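Local coordinates for 6-aminohexanoate-dimer hydrolase (Bacillus anthracis, PDB 4GB7), which probably hydrolyses the amide bond of 6-aminohexanoate dimers or related small substrates, as a putative serine hydrolase of the beta-lactamase family, at residues Ile260-Thr265 with Lys295-Ser300; Lys267-Asn272 with Ala287-Asp292. All coordinates share one frame; numbering follows the deposited sequence.

Contact 1: Ile260-Thr265 with Lys295-Ser300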
ATOM      1  N   ILE A 260     -13.598   9.341  -7.204  1.00 17.47           N
ATOM      2  CA  ILE A 260     -14.219   8.930  -8.452  1.00 19.71           C
ATOM      3  C   ILE A 260     -14.925   7.573  -8.306  1.00 19.14           C
ATOM      4  O   ILE A 260     -16.081   7.418  -8.716  1.00 20.11           O
ATOM      5  CB  ILE A 260     -13.196   8.874  -9.595  1.00 18.96           C
ATOM      6  CG1 ILE A 260     -12.664  10.291  -9.883  1.00 18.22           C
ATOM      7  CG2 ILE A 260     -13.788   8.272 -10.865  1.00 21.43           C
ATOM      8  CD1 ILE A 260     -11.470  10.347 -10.791  1.00 20.50           C
ATOM      9  N   ILE A 261     -14.251   6.605  -7.692  1.00 17.51           N
ATOM     10  CA  ILE A 261     -14.883   5.301  -7.436  1.00 17.53           C
ATOM     11  C   ILE A 261     -16.229   5.482  -6.724  1.00 18.17           C
ATOM     12  O   ILE A 261     -17.254   4.887  -7.124  1.00 20.50           O
ATOM     13  CB  ILE A 261     -13.961   4.379  -6.629  1.00 17.80           C
ATOM     14  CG1 ILE A 261     -12.720   4.001  -7.460  1.00 17.36           C
ATOM     15  CG2 ILE A 261     -14.682   3.095  -6.169  1.00 20.06           C
ATOM     16  CD1 ILE A 261     -11.628   3.304  -6.690  1.00 18.82           C
ATOM     17  N   ARG A 262     -16.221   6.261  -5.647  1.00 18.94           N
ATOM     18  CA  ARG A 262     -17.412   6.424  -4.820  1.00 18.01           C
ATOM     19  C   ARG A 262     -18.513   7.096  -5.612  1.00 20.05           C
ATOM     20  O   ARG A 262     -19.660   6.687  -5.565  1.00 20.52           O
ATOM     21  CB  ARG A 262     -17.100   7.215  -3.575  1.00 19.46           C
ATOM     22  CG  ARG A 262     -16.122   6.581  -2.579  1.00 19.86           C
ATOM     23  CD  ARG A 262     -15.742   7.554  -1.482  1.00 20.40           C
ATOM     24  NE  ARG A 262     -14.640   7.026  -0.673  1.00 20.12           N
ATOM     25  CZ  ARG A 262     -13.390   7.486  -0.666  1.00 20.29           C
ATOM     26  NH1 ARG A 262     -13.053   8.621  -1.288  1.00 20.34           N
ATOM     27  NH2 ARG A 262     -12.478   6.902   0.088  1.00 20.63           N
ATOM     28  N   THR A 263     -18.160   8.137  -6.336  1.00 19.56           N
ATOM     29  CA  THR A 263     -19.136   8.868  -7.121  1.00 20.41           C
ATOM     30  C   THR A 263     -19.755   8.033  -8.222  1.00 21.83           C
ATOM     31  O   THR A 263     -21.010   8.047  -8.410  1.00 22.09           O
ATOM     32  CB  THR A 263     -18.505  10.140  -7.709  1.00 22.84           C
ATOM     33  OG1 THR A 263     -18.090  10.981  -6.636  1.00 25.94           O
ATOM     34  CG2 THR A 263     -19.524  10.923  -8.561  1.00 24.96           C
ATOM     35  N   ILE A 264     -18.897   7.368  -9.002  1.00 20.25           N
ATOM     36  CA  ILE A 264     -19.388   6.460 -10.091  1.00 20.97           C
ATOM     37  C   ILE A 264     -20.285   5.309  -9.589  1.00 19.99           C
ATOM     38  O   ILE A 264     -21.337   5.039 -10.145  1.00 22.50           O
ATOM     39  CB  ILE A 264     -18.236   5.929 -10.959  1.00 20.83           C
ATOM     40  CG1 ILE A 264     -17.572   7.081 -11.738  1.00 24.34           C
ATOM     41  CG2 ILE A 264     -18.673   4.773 -11.863  1.00 22.98           C
ATOM     42  CD1 ILE A 264     -18.342   7.603 -12.921  1.00 25.17           C
ATOM     43  N   THR A 265     -19.867   4.641  -8.525  1.00 20.14           N
ATOM     44  CA  THR A 265     -20.518   3.421  -8.092  1.00 18.97           C
ATOM     45  C   THR A 265     -21.615   3.646  -7.081  1.00 20.83           C
ATOM     46  O   THR A 265     -22.473   2.760  -6.873  1.00 22.96           O
ATOM     47  CB  THR A 265     -19.493   2.463  -7.464  1.00 19.23           C
ATOM     48  OG1 THR A 265     -19.010   3.004  -6.236  1.00 22.17           O
ATOM     49  CG2 THR A 265     -18.359   2.163  -8.421  1.00 21.30           C
ATOM     50  N   LYS A 295     -16.537   9.472   7.528  1.00 20.27           N
ATOM     51  CA  LYS A 295     -16.523   8.064   7.106  1.00 22.65           C
ATOM     52  C   LYS A 295     -16.048   7.859   5.658  1.00 21.67           C
ATOM     53  O   LYS A 295     -16.300   6.803   5.021  1.00 21.84           O
ATOM     54  CB  LYS A 295     -17.862   7.366   7.386  1.00 24.79           C
ATOM     55  CG  LYS A 295     -18.344   7.451   8.828  1.00 24.01           C
ATOM     56  CD  LYS A 295     -17.296   6.981   9.867  1.00 28.13           C
ATOM     57  CE  LYS A 295     -16.556   5.630   9.603  1.00 23.83           C
ATOM     58  NZ  LYS A 295     -17.462   4.435   9.792  1.00 26.86           N
ATOM     59  N   ILE A 296     -15.296   8.844   5.164  1.00 18.90           N
ATOM     60  CA  ILE A 296     -14.566   8.684   3.905  1.00 18.16           C
ATOM     61  C   ILE A 296     -13.231   8.030   4.199  1.00 19.75           C
ATOM     62  O   ILE A 296     -12.438   8.524   5.018  1.00 21.38           O
ATOM     63  CB  ILE A 296     -14.362  10.033   3.181  1.00 21.08           C
ATOM     64  CG1 ILE A 296     -15.700  10.623   2.723  1.00 24.60           C
ATOM     65  CG2 ILE A 296     -13.419   9.893   2.002  1.00 19.22           C
ATOM     66  CD1 ILE A 296     -16.525   9.767   1.802  1.00 25.45           C
ATOM     67  N   GLU A 297     -12.945   6.946   3.471  1.00 18.38           N
ATOM     68  CA  GLU A 297     -11.750   6.168   3.730  1.00 16.55           C
ATOM     69  C   GLU A 297     -10.479   6.913   3.269  1.00 16.28           C
ATOM     70  O   GLU A 297     -10.505   7.625   2.283  1.00 18.37           O
ATOM     71  CB  GLU A 297     -11.770   4.823   2.987  1.00 18.93           C
ATOM     72  CG  GLU A 297     -12.974   3.932   3.276  1.00 18.83           C
ATOM     73  CD  GLU A 297     -14.178   4.160   2.413  1.00 17.94           C
ATOM     74  OE1 GLU A 297     -14.235   5.177   1.676  1.00 21.15           O
ATOM     75  OE2 GLU A 297     -15.123   3.328   2.570  1.00 20.79           O
ATOM     76  N   GLN A 298      -9.380   6.744   4.016  1.00 16.28           N
ATOM     77  CA  GLN A 298      -8.042   7.067   3.517  1.00 16.23           C
ATOM     78  C   GLN A 298      -7.672   6.025   2.480  1.00 18.57           C
ATOM     79  O   GLN A 298      -7.050   5.026   2.827  1.00 18.97           O
ATOM     80  CB  GLN A 298      -6.987   6.960   4.633  1.00 18.50           C
ATOM     81  CG  GLN A 298      -7.140   7.965   5.722  1.00 19.52           C
ATOM     82  CD  GLN A 298      -6.142   7.739   6.823  1.00 21.38           C
ATOM     83  OE1 GLN A 298      -5.433   6.727   6.835  1.00 27.01           O
ATOM     84  NE2 GLN A 298      -6.110   8.647   7.765  1.00 25.25           N
ATOM     85  N   ALA A 299      -8.025   6.272   1.225  1.00 17.21           N
ATOM     86  CA  ALA A 299      -7.701   5.368   0.154  1.00 17.30           C
ATOM     87  C   ALA A 299      -6.193   5.170  -0.040  1.00 16.08           C
ATOM     88  O   ALA A 299      -5.748   4.140  -0.558  1.00 18.82           O
ATOM     89  CB  ALA A 299      -8.324   5.883  -1.163  1.00 19.37           C
ATOM     90  N   SER A 300      -5.420   6.181   0.361  1.00 17.94           N
ATOM     91  CA  SER A 300      -3.995   6.247   0.058  1.00 15.84           C
ATOM     92  C   SER A 300      -3.193   5.578   1.126  1.00 17.81           C
ATOM     93  O   SER A 300      -2.052   5.246   0.884  1.00 19.33           O
ATOM     94  CB  SER A 300      -3.525   7.706  -0.098  1.00 18.63           C
ATOM     95  OG  SER A 300      -3.723   8.426   1.101  1.00 20.10           O
TER
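Arg-262 reaches from helix 251-265 to the loop 295-300, where it forms a salt bridge with Glu-297 and Ile-296 lies against its flat head. From CB the chain runs nearly straight, CG being set anti to the carbonyl carbon and the links from CG to NE extended; this length suits a helix whose nearest CA, that of Arg-262, stands 9.5 Å from the CA of Ile-296. CD passes 4.0 Å from CD1 of Ile-296. NE then donates to OE1 of Glu-297 at 3.0 Å, meeting that oxygen nearly along its C-O bond. Beyond CZ, NH2 reaches the same oxygen, Glu-297 OE1, at 2.9 Å, here on its anti side. The grip is therefore side-on, two nitrogens closing on a single oxygen, with both N-H...O angles bent to 145°. Guanidinium and carboxylate lie almost in one plane, 9° apart. NH1 has CG2 of Ile-296 3.5 Å away; this methyl sits over one face of the guanidinium, offset toward its rim, and NH1 is hydrogen-bonded to Tyr-231 OH.

Glu-297 can offer OE1 in this way because its chain bends at chi2 (88°), turning the carboxylate back alongside the arginine. Its other oxygen, OE2, accepts from Asn-67 ND2 and Ala-270 N. A beta-branched isoleucine gives the guanidinium face an apolar cover, while Ala-299 is small enough to fit near NH2. Burial would make an isolated charge costly, and the salt bridge probably offsets it. Arg-262 thus joins helix 251-265 to the connection between antiparallel strands 287-290 and 303-305 of this beta-lactamase-family fold, while OE2 links that loop to strand 66-69 and helix 269-278; these donors probably stabilise the ionised carboxylate.

Contact 2: Lys267-Asn272 with Ala287-Asp292; sequences KSLAEN and AYYVTD
Leu-269 and Tyr-289 cross at about a right angle, and the closest packing is at the far end of the tyrosine. CD2 of the leucine lies 3.5 Å from Tyr-289 OH and 3.6 Å from Tyr-289 CZ, while its CG approaches the same region less closely. Setting CG of Leu-269 anti to the backbone N (chi1 -176°) carries its branched end to the phenol, so one methyl reaches both the hydroxyl and the ring carbon that bears it. Leucine suits the place because its branched apolar end covers the phenol end of a buried tyrosine.

Nearer the strand backbone the fit is looser: CA and CB of Ala-270 each stand 4.1 Å from CD2 of Tyr-289. The small alanine suits the close approach of helix and strand, whose nearest CA atoms, of Ala-270 and Tyr-289, are 6.7 Å apart. The more exposed margin is polar and belongs to the helix start. There Ser-268 OG, at the N-cap, accepts from Glu-271 N at 3.0 Å, and Glu-271 OE1 accepts from Ser-268 N, from above the carboxylate plane, completing a capping box.

All three residues that touch are buried. The first turn of helix 269-278 thus rests on strand 287-290, with Leu-269 also packed on Ala-258 and Ile-261 of helix 251-265, Ala-270 on Asn-67 and Val-69 of strand 66-69, and Tyr-289 on Leu-303 of strand 303-305.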
ATOM      1  N   LYS A 267     -21.184   3.676  -3.983  1.00 21.53           N
ATOM      2  CA  LYS A 267     -20.849   2.800  -2.838  1.00 19.75           C
ATOM      3  C   LYS A 267     -19.553   3.296  -2.216  1.00 20.16           C
ATOM      4  O   LYS A 267     -18.799   4.005  -2.867  1.00 23.69           O
ATOM      5  CB  LYS A 267     -20.666   1.356  -3.314  1.00 23.27           C
ATOM      6  CG  LYS A 267     -21.925   0.704  -3.894  1.00 25.61           C
ATOM      7  CD  LYS A 267     -21.657  -0.633  -4.534  1.00 29.01           C
ATOM      8  CE  LYS A 267     -22.960  -1.342  -4.912  1.00 39.47           C
ATOM      9  NZ  LYS A 267     -22.714  -2.734  -5.369  1.00 36.44           N
ATOM     10  N   SER A 268     -19.301   2.928  -0.958  1.00 19.10           N
ATOM     11  CA  SER A 268     -18.083   3.358  -0.294  1.00 21.09           C
ATOM     12  C   SER A 268     -16.868   2.663  -0.910  1.00 20.61           C
ATOM     13  O   SER A 268     -16.991   1.677  -1.643  1.00 19.91           O
ATOM     14  CB  SER A 268     -18.149   3.080   1.216  1.00 20.42           C
ATOM     15  OG  SER A 268     -18.114   1.683   1.424  1.00 23.24           O
ATOM     16  N   LEU A 269     -15.673   3.145  -0.601  1.00 18.96           N
ATOM     17  CA  LEU A 269     -14.489   2.452  -1.114  1.00 18.19           C
ATOM     18  C   LEU A 269     -14.434   1.063  -0.443  1.00 17.02           C
ATOM     19  O   LEU A 269     -14.078   0.074  -1.103  1.00 16.65           O
ATOM     20  CB  LEU A 269     -13.205   3.237  -0.813  1.00 19.69           C
ATOM     21  CG  LEU A 269     -11.945   2.603  -1.424  1.00 17.92           C
ATOM     22  CD1 LEU A 269     -12.006   2.409  -2.951  1.00 20.95           C
ATOM     23  CD2 LEU A 269     -10.731   3.444  -0.988  1.00 19.77           C
ATOM     24  N   ALA A 270     -14.770   0.993   0.849  1.00 18.21           N
ATOM     25  CA  ALA A 270     -14.721  -0.249   1.589  1.00 17.52           C
ATOM     26  C   ALA A 270     -15.658  -1.268   0.954  1.00 19.80           C
ATOM     27  O   ALA A 270     -15.285  -2.417   0.788  1.00 21.72           O
ATOM     28  CB  ALA A 270     -15.027  -0.066   3.073  1.00 20.11           C
ATOM     29  N   GLU A 271     -16.847  -0.834   0.549  1.00 19.08           N
ATOM     30  CA  GLU A 271     -17.820  -1.745  -0.073  1.00 20.26           C
ATOM     31  C   GLU A 271     -17.347  -2.224  -1.432  1.00 20.62           C
ATOM     32  O   GLU A 271     -17.502  -3.413  -1.778  1.00 21.47           O
ATOM     33  CB  GLU A 271     -19.165  -1.060  -0.187  1.00 22.51           C
ATOM     34  CG  GLU A 271     -19.862  -0.944   1.150  1.00 28.04           C
ATOM     35  CD  GLU A 271     -20.970   0.129   1.226  1.00 35.51           C
ATOM     36  OE1 GLU A 271     -21.220   0.985   0.292  1.00 34.96           O
ATOM     37  OE2 GLU A 271     -21.623   0.113   2.284  1.00 40.69           O
ATOM     38  N   ASN A 272     -16.754  -1.306  -2.209  1.00 18.70           N
ATOM     39  CA  ASN A 272     -16.148  -1.660  -3.478  1.00 20.91           C
ATOM     40  C   ASN A 272     -15.042  -2.686  -3.306  1.00 18.20           C
ATOM     41  O   ASN A 272     -14.977  -3.676  -4.037  1.00 17.82           O
ATOM     42  CB  ASN A 272     -15.642  -0.404  -4.222  1.00 19.89           C
ATOM     43  CG  ASN A 272     -16.719   0.257  -5.048  1.00 20.96           C
ATOM     44  OD1 ASN A 272     -17.032  -0.265  -6.118  1.00 23.12           O
ATOM     45  ND2 ASN A 272     -17.289   1.392  -4.577  1.00 20.38           N
ATOM     46  N   ALA A 287     -10.953  -7.007   6.335  1.00 18.99           N
ATOM     47  CA  ALA A 287     -10.027  -5.901   6.407  1.00 16.34           C
ATOM     48  C   ALA A 287     -10.846  -4.680   6.867  1.00 15.17           C
ATOM     49  O   ALA A 287     -12.050  -4.792   7.178  1.00 17.93           O
ATOM     50  CB  ALA A 287      -9.307  -5.666   5.075  1.00 18.70           C
ATOM     51  N   TYR A 288     -10.195  -3.554   6.994  1.00 16.41           N
ATOM     52  CA  TYR A 288     -10.887  -2.301   7.275  1.00 17.29           C
ATOM     53  C   TYR A 288     -10.059  -1.109   6.839  1.00 18.48           C
ATOM     54  O   TYR A 288      -8.808  -1.189   6.784  1.00 17.76           O
ATOM     55  CB  TYR A 288     -11.277  -2.184   8.743  1.00 17.85           C
ATOM     56  CG  TYR A 288     -10.158  -2.154   9.756  1.00 15.32           C
ATOM     57  CD1 TYR A 288      -9.416  -0.968  10.026  1.00 15.05           C
ATOM     58  CD2 TYR A 288      -9.880  -3.291  10.506  1.00 17.18           C
ATOM     59  CE1 TYR A 288      -8.413  -0.982  11.019  1.00 16.47           C
ATOM     60  CE2 TYR A 288      -8.907  -3.287  11.481  1.00 18.79           C
ATOM     61  CZ  TYR A 288      -8.191  -2.113  11.741  1.00 16.15           C
ATOM     62  OH  TYR A 288      -7.220  -2.055  12.728  1.00 17.92           O
ATOM     63  N   TYR A 289     -10.755  -0.024   6.489  1.00 18.82           N
ATOM     64  CA  TYR A 289     -10.125   1.248   6.218  1.00 16.39           C
ATOM     65  C   TYR A 289     -10.317   2.227   7.362  1.00 16.47           C
ATOM     66  O   TYR A 289     -11.441   2.421   7.836  1.00 18.03           O
ATOM     67  CB  TYR A 289     -10.764   1.960   5.022  1.00 18.37           C
ATOM     68  CG  TYR A 289     -10.266   1.562   3.662  1.00 15.12           C
ATOM     69  CD1 TYR A 289      -9.087   2.115   3.125  1.00 16.74           C
ATOM     70  CD2 TYR A 289     -10.980   0.646   2.885  1.00 16.20           C
ATOM     71  CE1 TYR A 289      -8.638   1.755   1.863  1.00 17.76           C
ATOM     72  CE2 TYR A 289     -10.533   0.307   1.621  1.00 17.30           C
ATOM     73  CZ  TYR A 289      -9.395   0.864   1.099  1.00 19.42           C
ATOM     74  OH  TYR A 289      -9.017   0.444  -0.174  1.00 18.41           O
ATOM     75  N   VAL A 290      -9.219   2.863   7.770  1.00 17.28           N
ATOM     76  CA  VAL A 290      -9.311   4.066   8.580  1.00 17.42           C
ATOM     77  C   VAL A 290     -10.008   5.132   7.741  1.00 16.88           C
ATOM     78  O   VAL A 290      -9.754   5.267   6.539  1.00 19.53           O
ATOM     79  CB  VAL A 290      -7.934   4.512   9.055  1.00 18.06           C
ATOM     80  CG1 VAL A 290      -7.966   5.916   9.635  1.00 21.39           C
ATOM     81  CG2 VAL A 290      -7.383   3.446  10.032  1.00 16.75           C
ATOM     82  N   THR A 291     -10.846   5.921   8.408  1.00 19.16           N
ATOM     83  CA  THR A 291     -11.586   6.989   7.713  1.00 18.49           C
ATOM     84  C   THR A 291     -11.387   8.365   8.362  1.00 19.14           C
ATOM     85  O   THR A 291     -10.951   8.466   9.489  1.00 20.80           O
ATOM     86  CB  THR A 291     -13.108   6.695   7.663  1.00 18.90           C
ATOM     87  OG1 THR A 291     -13.700   6.934   8.961  1.00 21.91           O
ATOM     88  CG2 THR A 291     -13.397   5.249   7.190  1.00 20.81           C
ATOM     89  N   ASP A 292     -11.810   9.414   7.662  1.00 19.58           N
ATOM     90  CA  ASP A 292     -12.025  10.720   8.269  1.00 19.68           C
ATOM     91  C   ASP A 292     -13.358  10.735   9.049  1.00 22.21           C
ATOM     92  O   ASP A 292     -14.078   9.723   9.118  1.00 20.46           O
ATOM     93  CB  ASP A 292     -11.860  11.859   7.206  1.00 18.73           C
ATOM     94  CG  ASP A 292     -12.969  11.942   6.213  1.00 18.38           C
ATOM     95  OD1 ASP A 292     -14.047  11.411   6.480  1.00 20.90           O
ATOM     96  OD2 ASP A 292     -12.744  12.620   5.152  1.00 19.49           O
TER

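In the fold
Followed from the N terminus, the chain first supplies strand 66-69, then, much later, helix 251-265, whose last turns form the first half of contact 1. A short connection leads into helix 269-278, which opens contact 2; strand 287-290 closes that smaller loop, and residues 295-300 then close the larger one. Contact 2 is therefore nested inside contact 1, and their centres lie about 7 Å apart. They also touch: Thr-265 OG1 and Asn-272 ND2 probably form a hydrogen bond joining the consecutive helices. Contact 2 joins helix 269-278 to strand 287-290, and contact 1 joins helix 251-265 to the loop that leads on to strand 303-305.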